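Local coordinates for protein NUDIX hydrolase (Nitrosomonas europaea, PDB 2B0V) that probably hydrolyses phosphate groups from nucleoside di- and triphosphates and thiamine diphosphate, as a magnesium-dependent Nudix hydrolase of the NudJ subfamily, at residues A[35-40]-A[84-89]; A[44-47]-A[53-56]; A[74-77]-A[82-85]; A[119-124]-A[128-133]. All coordinates share one frame; numbering follows the deposited sequence. Where two conformers were deposited one is given.

Interaction 1: residues A[35-40]-A[84-89]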
loop_
_atom_site.group_PDB
_atom_site.type_symbol
_atom_site.label_atom_id
_atom_site.label_comp_id
_atom_site.label_asym_id
_atom_site.label_seq_id
_atom_site.Cartn_x
_atom_site.Cartn_y
_atom_site.Cartn_z
ATOM N N LEU A 35 -5.038 -3.449 10.032
ATOM C CA LEU A 35 -5.357 -3.568 8.594
ATOM C C LEU A 35 -4.677 -2.437 7.796
ATOM O O LEU A 35 -4.662 -1.270 8.216
ATOM C CB LEU A 35 -6.871 -3.440 8.436
ATOM C CG LEU A 35 -7.452 -3.816 7.083
ATOM C CD1 LEU A 35 -7.279 -5.326 6.852
ATOM C CD2 LEU A 35 -8.946 -3.383 7.037
ATOM N N ASN A 36 -4.164 -2.771 6.616
ATOM C CA ASN A 36 -3.436 -1.772 5.829
ATOM C C ASN A 36 -3.426 -2.175 4.356
ATOM O O ASN A 36 -3.645 -3.340 4.017
ATOM C CB ASN A 36 -1.983 -1.665 6.347
ATOM C CG ASN A 36 -1.253 -0.372 5.920
ATOM O OD1 ASN A 36 -1.822 0.538 5.336
ATOM N ND2 ASN A 36 0.031 -0.295 6.282
ATOM N N GLN A 37 -3.190 -1.229 3.454
ATOM C CA GLN A 37 -2.794 -1.623 2.093
ATOM C C GLN A 37 -1.432 -2.341 2.147
ATOM O O GLN A 37 -0.661 -2.103 3.088
ATOM C CB GLN A 37 -2.622 -0.377 1.218
ATOM C CG GLN A 37 -3.896 0.214 0.666
ATOM C CD GLN A 37 -4.608 1.074 1.733
ATOM O OE1 GLN A 37 -3.969 1.649 2.641
ATOM N NE2 GLN A 37 -5.916 1.208 1.577
ATOM N N PRO A 38 -1.110 -3.160 1.124
ATOM C CA PRO A 38 0.272 -3.585 0.926
ATOM C C PRO A 38 1.114 -2.313 0.787
ATOM O O PRO A 38 0.771 -1.434 -0.012
ATOM C CB PRO A 38 0.213 -4.300 -0.441
ATOM C CG PRO A 38 -1.144 -4.840 -0.482
ATOM C CD PRO A 38 -1.987 -3.654 0.053
ATOM N N ALA A 39 2.149 -2.154 1.607
ATOM C CA ALA A 39 2.800 -0.824 1.720
ATOM C C ALA A 39 4.124 -1.013 2.383
ATOM O O ALA A 39 4.346 -2.029 2.998
ATOM C CB ALA A 39 1.968 0.144 2.599
ATOM N N GLY A 40 5.003 -0.042 2.249
ATOM C CA GLY A 40 6.279 -0.078 2.968
ATOM C C GLY A 40 7.198 1.049 2.567
ATOM O O GLY A 40 6.834 1.901 1.758
ATOM N N TYR A 84 5.779 11.153 7.066
ATOM C CA TYR A 84 5.791 10.236 5.951
ATOM C C TYR A 84 5.310 10.946 4.702
ATOM O O TYR A 84 4.507 11.879 4.791
ATOM C CB TYR A 84 4.817 9.075 6.211
ATOM C CG TYR A 84 5.211 8.184 7.346
ATOM C CD1 TYR A 84 6.110 7.125 7.147
ATOM C CD2 TYR A 84 4.696 8.394 8.625
ATOM C CE1 TYR A 84 6.484 6.286 8.221
ATOM C CE2 TYR A 84 5.060 7.556 9.702
ATOM C CZ TYR A 84 5.945 6.520 9.485
ATOM O OH TYR A 84 6.296 5.720 10.552
ATOM N N LEU A 85 5.833 10.490 3.569
ATOM C CA LEU A 85 5.323 10.878 2.274
ATOM C C LEU A 85 4.956 9.576 1.542
ATOM O O LEU A 85 5.846 8.841 1.075
ATOM C CB LEU A 85 6.413 11.664 1.518
ATOM C CG LEU A 85 5.974 12.348 0.245
ATOM C CD1 LEU A 85 4.881 13.416 0.462
ATOM C CD2 LEU A 85 7.229 12.988 -0.391
ATOM N N ARG A 86 3.644 9.302 1.460
ATOM C CA ARG A 86 3.162 8.031 0.962
ATOM C C ARG A 86 2.679 8.185 -0.457
ATOM O O ARG A 86 1.667 8.856 -0.701
ATOM C CB ARG A 86 1.982 7.518 1.801
ATOM C CG ARG A 86 1.316 6.245 1.207
ATOM C CD ARG A 86 -0.012 5.899 1.981
ATOM N NE ARG A 86 0.191 4.741 2.859
ATOM C CZ ARG A 86 -0.690 3.776 3.118
ATOM N NH1 ARG A 86 -1.896 3.760 2.589
ATOM N NH2 ARG A 86 -0.320 2.771 3.903
ATOM N N PHE A 87 3.401 7.573 -1.401
ATOM C CA PHE A 87 2.944 7.553 -2.812
ATOM C C PHE A 87 2.055 6.361 -2.994
ATOM O O PHE A 87 2.523 5.252 -2.795
ATOM C CB PHE A 87 4.138 7.367 -3.728
ATOM C CG PHE A 87 5.018 8.602 -3.826
ATOM C CD1 PHE A 87 4.965 9.423 -4.969
ATOM C CD2 PHE A 87 5.892 8.934 -2.764
ATOM C CE1 PHE A 87 5.776 10.585 -5.054
ATOM C CE2 PHE A 87 6.716 10.099 -2.832
ATOM C CZ PHE A 87 6.654 10.921 -3.973
ATOM N N THR A 88 0.804 6.600 -3.428
ATOM C CA THR A 88 -0.188 5.503 -3.486
ATOM C C THR A 88 -0.515 5.289 -4.950
ATOM O O THR A 88 -0.758 6.252 -5.685
ATOM C CB THR A 88 -1.447 5.911 -2.722
ATOM O OG1 THR A 88 -1.070 6.285 -1.390
ATOM C CG2 THR A 88 -2.387 4.750 -2.667
ATOM N N PHE A 89 -0.513 4.021 -5.356
ATOM C CA PHE A 89 -0.793 3.656 -6.751
ATOM C C PHE A 89 -1.949 2.694 -6.816
ATOM O O PHE A 89 -2.138 1.892 -5.882
ATOM C CB PHE A 89 0.432 2.958 -7.363
ATOM C CG PHE A 89 1.631 3.838 -7.375
ATOM C CD1 PHE A 89 1.895 4.632 -8.480
ATOM C CD2 PHE A 89 2.503 3.860 -6.270
ATOM C CE1 PHE A 89 3.022 5.468 -8.483
ATOM C CE2 PHE A 89 3.609 4.664 -6.266
ATOM C CZ PHE A 89 3.872 5.470 -7.365
HETATM O O HOH W 1 1.930 1.956 5.990
#
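Arg86 reaches Asn36, Gln37 and Ala39 across backbones that come no closer than 8.7 Å (Ala39 CA to Thr88 CA), so 35-40 and 84-89 are not paired as neighbouring strands and one long side chain spans the distance. Its CG stands anti to the backbone N (chi1 173°) and the chain bends at chi3, which carries the guanidinium across to the turn between strands 34-36 and 39-41. Arg86 NH2 donates to Asn36 OD1 at 3.0 Å. This bond lies in the carbonyl plane on a lone pair, and the Asn36 amide is nearly coplanar with the guanidinium. Arg86 NH1 donates to Gln37 OE1, also at 3.0 Å, with an N-H...O angle of 161°. Here the amide stands almost upright to the guanidinium, and NH1 comes from above the carbonyl plane, off the lone pairs. Both oxygens meet the guanidinium at its edge. A water adds a second link: it accepts from Asn36 ND2 at 3.0 Å and from Arg86 NH2 at 3.2 Å. The CB of Ala39 packs 3.7 Å from Arg86 NH2. Strand 8-17 lies against the same arginine through Thr10 and Ala12. The two amides are themselves held, Asn36 ND2 by Glu26 and Gln37 NE2 by the carbonyl of Val129 in helix 128-137. The contact thus buries a cationic group whose direct partners here are two neutral amide oxygens. Fixed amides and a water probably hold the guanidinium in one rotation and stabilise its charge, while Glu26, one step behind Asn36, is likely to help balance it.

Interaction 2: residues A[44-47]-A[53-56]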
loop_
_atom_site.group_PDB
_atom_site.type_symbol
_atom_site.label_atom_id
_atom_site.label_comp_id
_atom_site.label_asym_id
_atom_site.label_seq_id
_atom_site.Cartn_x
_atom_site.Cartn_y
_atom_site.Cartn_z
ATOM N N PRO A 44 16.949 2.085 -0.904
ATOM C CA PRO A 44 17.839 2.643 -1.942
ATOM C C PRO A 44 17.871 1.783 -3.211
ATOM O O PRO A 44 17.609 0.587 -3.154
ATOM C CB PRO A 44 19.223 2.624 -1.284
ATOM C CG PRO A 44 18.978 2.524 0.179
ATOM C CD PRO A 44 17.659 1.830 0.369
ATOM N N GLY A 45 18.172 2.421 -4.336
ATOM C CA GLY A 45 18.420 1.682 -5.572
ATOM C C GLY A 45 17.175 1.273 -6.329
ATOM O O GLY A 45 17.247 0.394 -7.202
ATOM N N GLU A 46 16.024 1.871 -6.002
ATOM C CA GLU A 46 14.810 1.517 -6.742
ATOM C C GLU A 46 13.935 2.726 -6.993
ATOM O O GLU A 46 13.926 3.703 -6.228
ATOM C CB GLU A 46 13.980 0.443 -5.987
ATOM C CG GLU A 46 13.366 0.962 -4.676
ATOM C CD GLU A 46 12.662 -0.104 -3.827
ATOM O OE1 GLU A 46 12.500 -1.260 -4.266
ATOM O OE2 GLU A 46 12.232 0.249 -2.712
ATOM N N SER A 47 13.129 2.636 -8.043
ATOM C CA SER A 47 12.187 3.701 -8.297
ATOM C C SER A 47 10.997 3.550 -7.357
ATOM O O SER A 47 10.794 2.487 -6.746
ATOM C CB SER A 47 11.674 3.647 -9.723
ATOM O OG SER A 47 10.932 2.437 -9.937
ATOM N N SER A 53 5.543 -2.141 -6.457
ATOM C CA SER A 53 5.350 -3.507 -6.915
ATOM C C SER A 53 6.049 -4.486 -5.983
ATOM O O SER A 53 5.512 -5.581 -5.735
ATOM C CB SER A 53 5.878 -3.665 -8.328
ATOM O OG SER A 53 5.127 -2.835 -9.195
ATOM N N ARG A 54 7.227 -4.121 -5.497
ATOM C CA ARG A 54 8.001 -4.985 -4.592
ATOM C C ARG A 54 7.184 -5.218 -3.326
ATOM O O ARG A 54 7.069 -6.350 -2.864
ATOM C CB ARG A 54 9.318 -4.341 -4.227
ATOM C CG ARG A 54 10.073 -5.116 -3.148
ATOM C CD ARG A 54 11.426 -4.498 -2.809
ATOM N NE ARG A 54 11.333 -3.083 -2.426
ATOM C CZ ARG A 54 10.830 -2.650 -1.272
ATOM N NH1 ARG A 54 10.351 -3.513 -0.375
ATOM N NH2 ARG A 54 10.800 -1.347 -1.011
ATOM N N GLU A 55 6.605 -4.147 -2.767
ATOM C CA GLU A 55 5.826 -4.303 -1.551
ATOM C C GLU A 55 4.599 -5.188 -1.748
ATOM O O GLU A 55 4.305 -6.018 -0.875
ATOM C CB GLU A 55 5.453 -2.943 -0.990
ATOM C CG GLU A 55 6.628 -2.179 -0.273
ATOM C CD GLU A 55 7.231 -2.892 0.938
ATOM O OE1 GLU A 55 6.669 -3.893 1.447
ATOM O OE2 GLU A 55 8.303 -2.439 1.393
ATOM N N VAL A 56 3.881 -5.046 -2.869
ATOM C CA VAL A 56 2.763 -5.931 -3.130
ATOM C C VAL A 56 3.203 -7.394 -3.145
ATOM O O VAL A 56 2.591 -8.244 -2.473
ATOM C CB VAL A 56 2.022 -5.591 -4.438
ATOM C CG1 VAL A 56 0.920 -6.609 -4.724
ATOM C CG2 VAL A 56 1.466 -4.140 -4.340
#
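Glu46 and Arg54 meet through their charged ends while their backbones stay well apart, the CA atoms being 9.7 Å from each other. The tight part is a side-on, two-pronged salt bridge. Arg54 NE donates to Glu46 OE1 at 2.8 Å, and the bond is almost straight at 172°. Arg54 NH2 donates to Glu46 OE2 at 2.7 Å. Each oxygen uses its syn lone pair, and the carboxylate and guanidinium planes are only 12° apart. The carboxylate therefore lies nearly in the guanidinium plane and meets its NE-NH2 edge. Glu46 reaches it with an extended chain beyond CG, whereas the Arg54 chain bends at chi3 to turn that edge toward the loop. Further bonds fix both groups: Glu46 OE2 also accepts from the backbone N of Glu43, and Arg54 NH2 donates to the carbonyl of His41. Arg54 NH1 makes a weak, bent bond to Glu55 OE2 at 2.9 Å (144°); it also forms a salt bridge with Glu58. The surroundings loosen on the loop side. Pro44 and Gly45 are exposed and touch nothing of 53-56, and Gly45 turns the chain there with a positive phi. Ser47 then caps helix 48-60 with its OG on the N of Gln50. Residues 40-61 fit the Nudix box, and the loop-helix geometry agrees with that motif. An arginine bridging glutamates of the loop and the helix is in keeping with the Nudix box, whose acidic residues in the family bind the divalent metal.

Interaction 3: residues A[74-77]-A[82-85]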
loop_
_atom_site.group_PDB
_atom_site.type_symbol
_atom_site.label_atom_id
_atom_site.label_comp_id
_atom_site.label_asym_id
_atom_site.label_seq_id
_atom_site.Cartn_x
_atom_site.Cartn_y
_atom_site.Cartn_z
ATOM N N HIS A 74 1.077 13.426 2.759
ATOM C CA HIS A 74 2.178 13.925 3.556
ATOM C C HIS A 74 1.621 14.121 4.956
ATOM O O HIS A 74 0.800 14.995 5.181
ATOM C CB HIS A 74 2.652 15.253 2.908
ATOM C CG HIS A 74 3.741 15.960 3.659
ATOM N ND1 HIS A 74 4.152 17.231 3.325
ATOM C CD2 HIS A 74 4.466 15.597 4.741
ATOM C CE1 HIS A 74 5.113 17.612 4.145
ATOM N NE2 HIS A 74 5.301 16.655 5.039
ATOM N N TRP A 75 2.036 13.281 5.891
ATOM C CA TRP A 75 1.512 13.433 7.255
ATOM C C TRP A 75 2.489 13.015 8.319
ATOM O O TRP A 75 3.492 12.380 8.024
ATOM C CB TRP A 75 0.206 12.677 7.381
ATOM C CG TRP A 75 0.374 11.295 7.752
ATOM C CD1 TRP A 75 0.124 10.728 8.986
ATOM C CD2 TRP A 75 0.846 10.260 6.920
ATOM N NE1 TRP A 75 0.419 9.399 8.953
ATOM C CE2 TRP A 75 0.866 9.073 7.702
ATOM C CE3 TRP A 75 1.263 10.210 5.587
ATOM C CZ2 TRP A 75 1.275 7.851 7.192
ATOM C CZ3 TRP A 75 1.664 8.984 5.062
ATOM C CH2 TRP A 75 1.678 7.819 5.866
ATOM N N THR A 76 2.198 13.388 9.563
ATOM C CA THR A 76 3.014 12.977 10.694
ATOM C C THR A 76 2.189 12.101 11.620
ATOM O O THR A 76 1.074 12.450 11.983
ATOM C CB THR A 76 3.554 14.189 11.461
ATOM O OG1 THR A 76 4.284 15.003 10.534
ATOM C CG2 THR A 76 4.481 13.731 12.597
ATOM N N CYS A 77 2.738 10.937 11.927
ATOM C CA CYS A 77 2.129 10.018 12.847
ATOM C C CYS A 77 2.475 10.522 14.245
ATOM O O CYS A 77 3.646 10.525 14.624
ATOM C CB CYS A 77 2.703 8.626 12.602
ATOM S SG CYS A 77 2.197 7.457 13.864
ATOM N N THR A 82 6.925 10.522 13.511
ATOM C CA THR A 82 7.553 10.357 12.206
ATOM C C THR A 82 6.692 10.912 11.062
ATOM O O THR A 82 5.492 10.623 10.992
ATOM C CB THR A 82 7.863 8.880 11.921
ATOM O OG1 THR A 82 8.658 8.341 12.992
ATOM C CG2 THR A 82 8.599 8.735 10.580
ATOM N N THR A 83 7.322 11.703 10.195
ATOM C CA THR A 83 6.648 12.263 9.008
ATOM C C THR A 83 6.856 11.355 7.807
ATOM O O THR A 83 7.949 10.863 7.549
ATOM C CB THR A 83 7.114 13.711 8.688
ATOM O OG1 THR A 83 6.851 14.525 9.835
ATOM C CG2 THR A 83 6.333 14.307 7.522
ATOM N N TYR A 84 5.779 11.153 7.066
ATOM C CA TYR A 84 5.791 10.236 5.951
ATOM C C TYR A 84 5.310 10.946 4.702
ATOM O O TYR A 84 4.507 11.879 4.791
ATOM C CB TYR A 84 4.817 9.075 6.211
ATOM C CG TYR A 84 5.211 8.184 7.346
ATOM C CD1 TYR A 84 6.110 7.125 7.147
ATOM C CD2 TYR A 84 4.696 8.394 8.625
ATOM C CE1 TYR A 84 6.484 6.286 8.221
ATOM C CE2 TYR A 84 5.060 7.556 9.702
ATOM C CZ TYR A 84 5.945 6.520 9.485
ATOM O OH TYR A 84 6.296 5.720 10.552
ATOM N N LEU A 85 5.833 10.490 3.569
ATOM C CA LEU A 85 5.323 10.878 2.274
ATOM C C LEU A 85 4.956 9.576 1.542
ATOM O O LEU A 85 5.846 8.841 1.075
ATOM C CB LEU A 85 6.413 11.664 1.518
ATOM C CG LEU A 85 5.974 12.348 0.245
ATOM C CD1 LEU A 85 4.881 13.416 0.462
ATOM C CD2 LEU A 85 7.229 12.988 -0.391
#
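The six-membered ring of Trp75 carries Tyr84 CB over one face, 3.6 Å from the ring centroid, in a CH-pi contact. The Tyr84 ring follows at 26° to the indole plane, but it is slid aside, so the two rings barely overlap. Tyr84 has Thr82 CG2 over one face and Cys77 CB at its edge, 3.9 Å from CE2. Trp75 takes its place by a chi1 of 88°, with CG between the backbone N and the carbonyl carbon, which lays the indole across the neighbouring strand. The same two residues form a hydrogen-bonded antiparallel pair: Trp75 N donates to Tyr84 O at 3.0 Å, and Tyr84 N to Trp75 O at 2.8 Å. On the other sheet face, with His74 and Leu85, Thr76 OG1 and Thr83 OG1 share a hydrogen bond of 2.7 Å across a non-hydrogen-bonded pair. Thr83 CG2 meets the edge of the His74 ring, 3.6 Å from NE2. Replacing Trp75 with an alanine would probably strip the cover from Tyr84 CB and leave the tyrosine ring freer to turn, though the backbone pairing could persist. The Tyr84 hydroxyl bonds to Asn80 in the connecting loop. These residues form the end of the beta hairpin of strands 62-77 and 82-96. On its other side strand 82-96 runs parallel to strand 8-17, where Asn8 and Thr10 bond to its backbone.

Interaction 4: residues A[119-124]-A[128-133]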
loop_
_atom_site.group_PDB
_atom_site.type_symbol
_atom_site.label_atom_id
_atom_site.label_comp_id
_atom_site.label_asym_id
_atom_site.label_seq_id
_atom_site.Cartn_x
_atom_site.Cartn_y
_atom_site.Cartn_z
ATOM N N ALA A 119 -16.007 -1.148 8.803
ATOM C CA ALA A 119 -16.344 -1.681 10.128
ATOM C C ALA A 119 -15.084 -1.994 10.935
ATOM O O ALA A 119 -15.136 -2.199 12.139
ATOM C CB ALA A 119 -17.229 -2.920 9.980
ATOM N N LYS A 120 -13.945 -2.017 10.248
ATOM C CA LYS A 120 -12.669 -2.327 10.885
ATOM C C LYS A 120 -11.823 -1.070 11.099
ATOM O O LYS A 120 -10.624 -1.166 11.337
ATOM C CB LYS A 120 -11.924 -3.376 10.062
ATOM C CG LYS A 120 -12.366 -4.775 10.432
ATOM C CD LYS A 120 -11.521 -5.793 9.697
ATOM C CE LYS A 120 -11.599 -7.118 10.386
ATOM N NZ LYS A 120 -12.982 -7.613 10.414
ATOM N N GLN A 121 -12.459 0.103 10.981
ATOM C CA GLN A 121 -11.777 1.395 11.050
ATOM C C GLN A 121 -10.877 1.517 12.283
ATOM O O GLN A 121 -9.734 1.991 12.166
ATOM C CB GLN A 121 -12.802 2.546 11.003
ATOM C CG GLN A 121 -12.293 3.816 10.342
ATOM C CD GLN A 121 -13.261 4.403 9.254
ATOM O OE1 GLN A 121 -12.961 5.434 8.643
ATOM N NE2 GLN A 121 -14.398 3.742 9.020
ATOM N N ALA A 122 -11.355 1.054 13.446
ATOM C CA ALA A 122 -10.536 1.178 14.657
ATOM C C ALA A 122 -9.189 0.422 14.599
ATOM O O ALA A 122 -8.250 0.802 15.310
ATOM C CB ALA A 122 -11.343 0.808 15.927
HETATM N N MSE A 123 -9.087 -0.610 13.755
HETATM C CA MSE A 123 -7.827 -1.389 13.640
HETATM C C MSE A 123 -7.063 -1.029 12.352
HETATM O O MSE A 123 -6.068 -1.671 12.027
HETATM C CB MSE A 123 -8.057 -2.900 13.763
HETATM C CG MSE A 123 -8.890 -3.492 12.664
HETATM SE SE MSE A 123 -9.140 -5.436 12.895
HETATM C CE MSE A 123 -7.499 -5.967 12.054
ATOM N N HIS A 124 -7.486 0.020 11.638
ATOM C CA HIS A 124 -6.669 0.469 10.499
ATOM C C HIS A 124 -5.315 0.946 11.022
ATOM O O HIS A 124 -5.230 1.623 12.071
ATOM C CB HIS A 124 -7.324 1.608 9.756
ATOM C CG HIS A 124 -8.530 1.215 8.982
ATOM N ND1 HIS A 124 -9.165 2.089 8.132
ATOM C CD2 HIS A 124 -9.215 0.050 8.916
ATOM C CE1 HIS A 124 -10.220 1.498 7.604
ATOM N NE2 HIS A 124 -10.270 0.259 8.054
ATOM N N LEU A 128 -4.794 6.871 6.685
ATOM C CA LEU A 128 -4.601 6.799 5.237
ATOM C C LEU A 128 -5.183 5.558 4.588
ATOM O O LEU A 128 -5.425 5.535 3.361
ATOM C CB LEU A 128 -3.119 6.926 4.873
ATOM C CG LEU A 128 -2.340 8.136 5.381
ATOM C CD1 LEU A 128 -1.064 8.146 4.571
ATOM C CD2 LEU A 128 -3.127 9.464 5.257
ATOM N N VAL A 129 -5.407 4.526 5.408
ATOM C CA VAL A 129 -5.960 3.279 4.871
ATOM C C VAL A 129 -7.302 3.604 4.258
ATOM O O VAL A 129 -7.598 3.224 3.103
ATOM C CB VAL A 129 -6.104 2.197 5.957
ATOM C CG1 VAL A 129 -6.706 0.956 5.363
ATOM C CG2 VAL A 129 -4.723 1.861 6.506
HETATM N N MSE A 130 -8.135 4.319 5.020
HETATM C CA MSE A 130 -9.435 4.683 4.500
HETATM C C MSE A 130 -9.329 5.793 3.452
HETATM O O MSE A 130 -9.996 5.747 2.403
HETATM C CB MSE A 130 -10.356 5.107 5.672
HETATM C CG MSE A 130 -11.803 5.258 5.315
HETATM SE SE MSE A 130 -12.602 3.459 5.146
HETATM C CE MSE A 130 -12.709 3.565 3.246
ATOM N N GLN A 131 -8.484 6.788 3.713
ATOM C CA GLN A 131 -8.427 7.954 2.806
ATOM C C GLN A 131 -7.997 7.539 1.400
ATOM O O GLN A 131 -8.563 8.020 0.391
ATOM C CB GLN A 131 -7.488 9.048 3.331
ATOM C CG GLN A 131 -7.609 10.372 2.532
ATOM C CD GLN A 131 -9.033 10.919 2.569
ATOM O OE1 GLN A 131 -9.671 11.141 1.538
ATOM N NE2 GLN A 131 -9.556 11.046 3.752
ATOM N N CYS A 132 -6.989 6.665 1.309
ATOM C CA CYS A 132 -6.454 6.204 0.001
ATOM C C CYS A 132 -7.564 5.526 -0.822
ATOM O O CYS A 132 -7.691 5.692 -2.030
ATOM C CB CYS A 132 -5.223 5.294 0.221
ATOM S SG CYS A 132 -3.752 6.169 0.912
ATOM N N ILE A 133 -8.394 4.750 -0.129
ATOM C CA ILE A 133 -9.531 4.086 -0.808
ATOM C C ILE A 133 -10.591 5.087 -1.257
ATOM O O ILE A 133 -11.103 4.990 -2.368
ATOM C CB ILE A 133 -10.169 3.004 0.120
ATOM C CG1 ILE A 133 -9.195 1.840 0.245
ATOM C CG2 ILE A 133 -11.520 2.520 -0.436
ATOM C CD1 ILE A 133 -9.512 0.854 1.400
HETATM O O HOH W 2 -8.057 4.574 7.909
#
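The ND1 of His124 is 2.7 Å from a water, which accepts from the backbone N of Met130 at 2.9 Å. This water joins the turn at 119-124 to the first turn of helix 128-137, with no direct hydrogen bond between the two segments. It lies at the edge of the imidazole, in its plane. The ring is sandwiched: Gln121 CA sits over the centre of one face, 3.5 Å above the plane, and Val129 CG1 covers the opposite face, 4.1 Å from the centroid. The selenium of selenomethionine Met130 comes to the edge instead, 3.9 Å from His124 CE1. The Met130 chain bends at chi2 and chi3, which curls the selenium back toward the ring. Gln121 crosses that chain at about a right angle, its OE1 3.5 Å from Met130 CG, while its NE2 bonds to the Arg118 carbonyl. His124 NE2 bonds to the carbonyl of Ile117, in helix 114-119. An alanine at His124 is likely to leave the Ile117 carbonyl and the water without this partner and to open a gap between Gln121 and Val129. Both ring nitrogens are thus engaged, one through water and one directly. The bonds to both ring nitrogens and the carbon groups on both faces probably fix the rotation of this buried imidazole. It joins the short 3-10 turn of 121-123 to the following helix by polar and apolar contacts together.

How the interactions relate
Interactions 1 and 4 are buried; interactions 2 and 3 lie at the surface. Interaction 1 is near the middle of the chain and touches each of the others. It shares strand 82-96 with interaction 3, where Arg86 CB packs on Trp75. It meets interaction 4 through Gln37 and the Val129 carbonyl, and interaction 2 through Pro38 and Gly40 beside helix 48-60. Interactions 2 and 4 are on opposite sides of the centre, about 24 Å apart between centres. Their chemistry differs too. An arginine meets neutral amides in interaction 1 but carboxylates in interaction 2. Strand pairing dominates interaction 3, while interaction 4 relies on ring packing and one water.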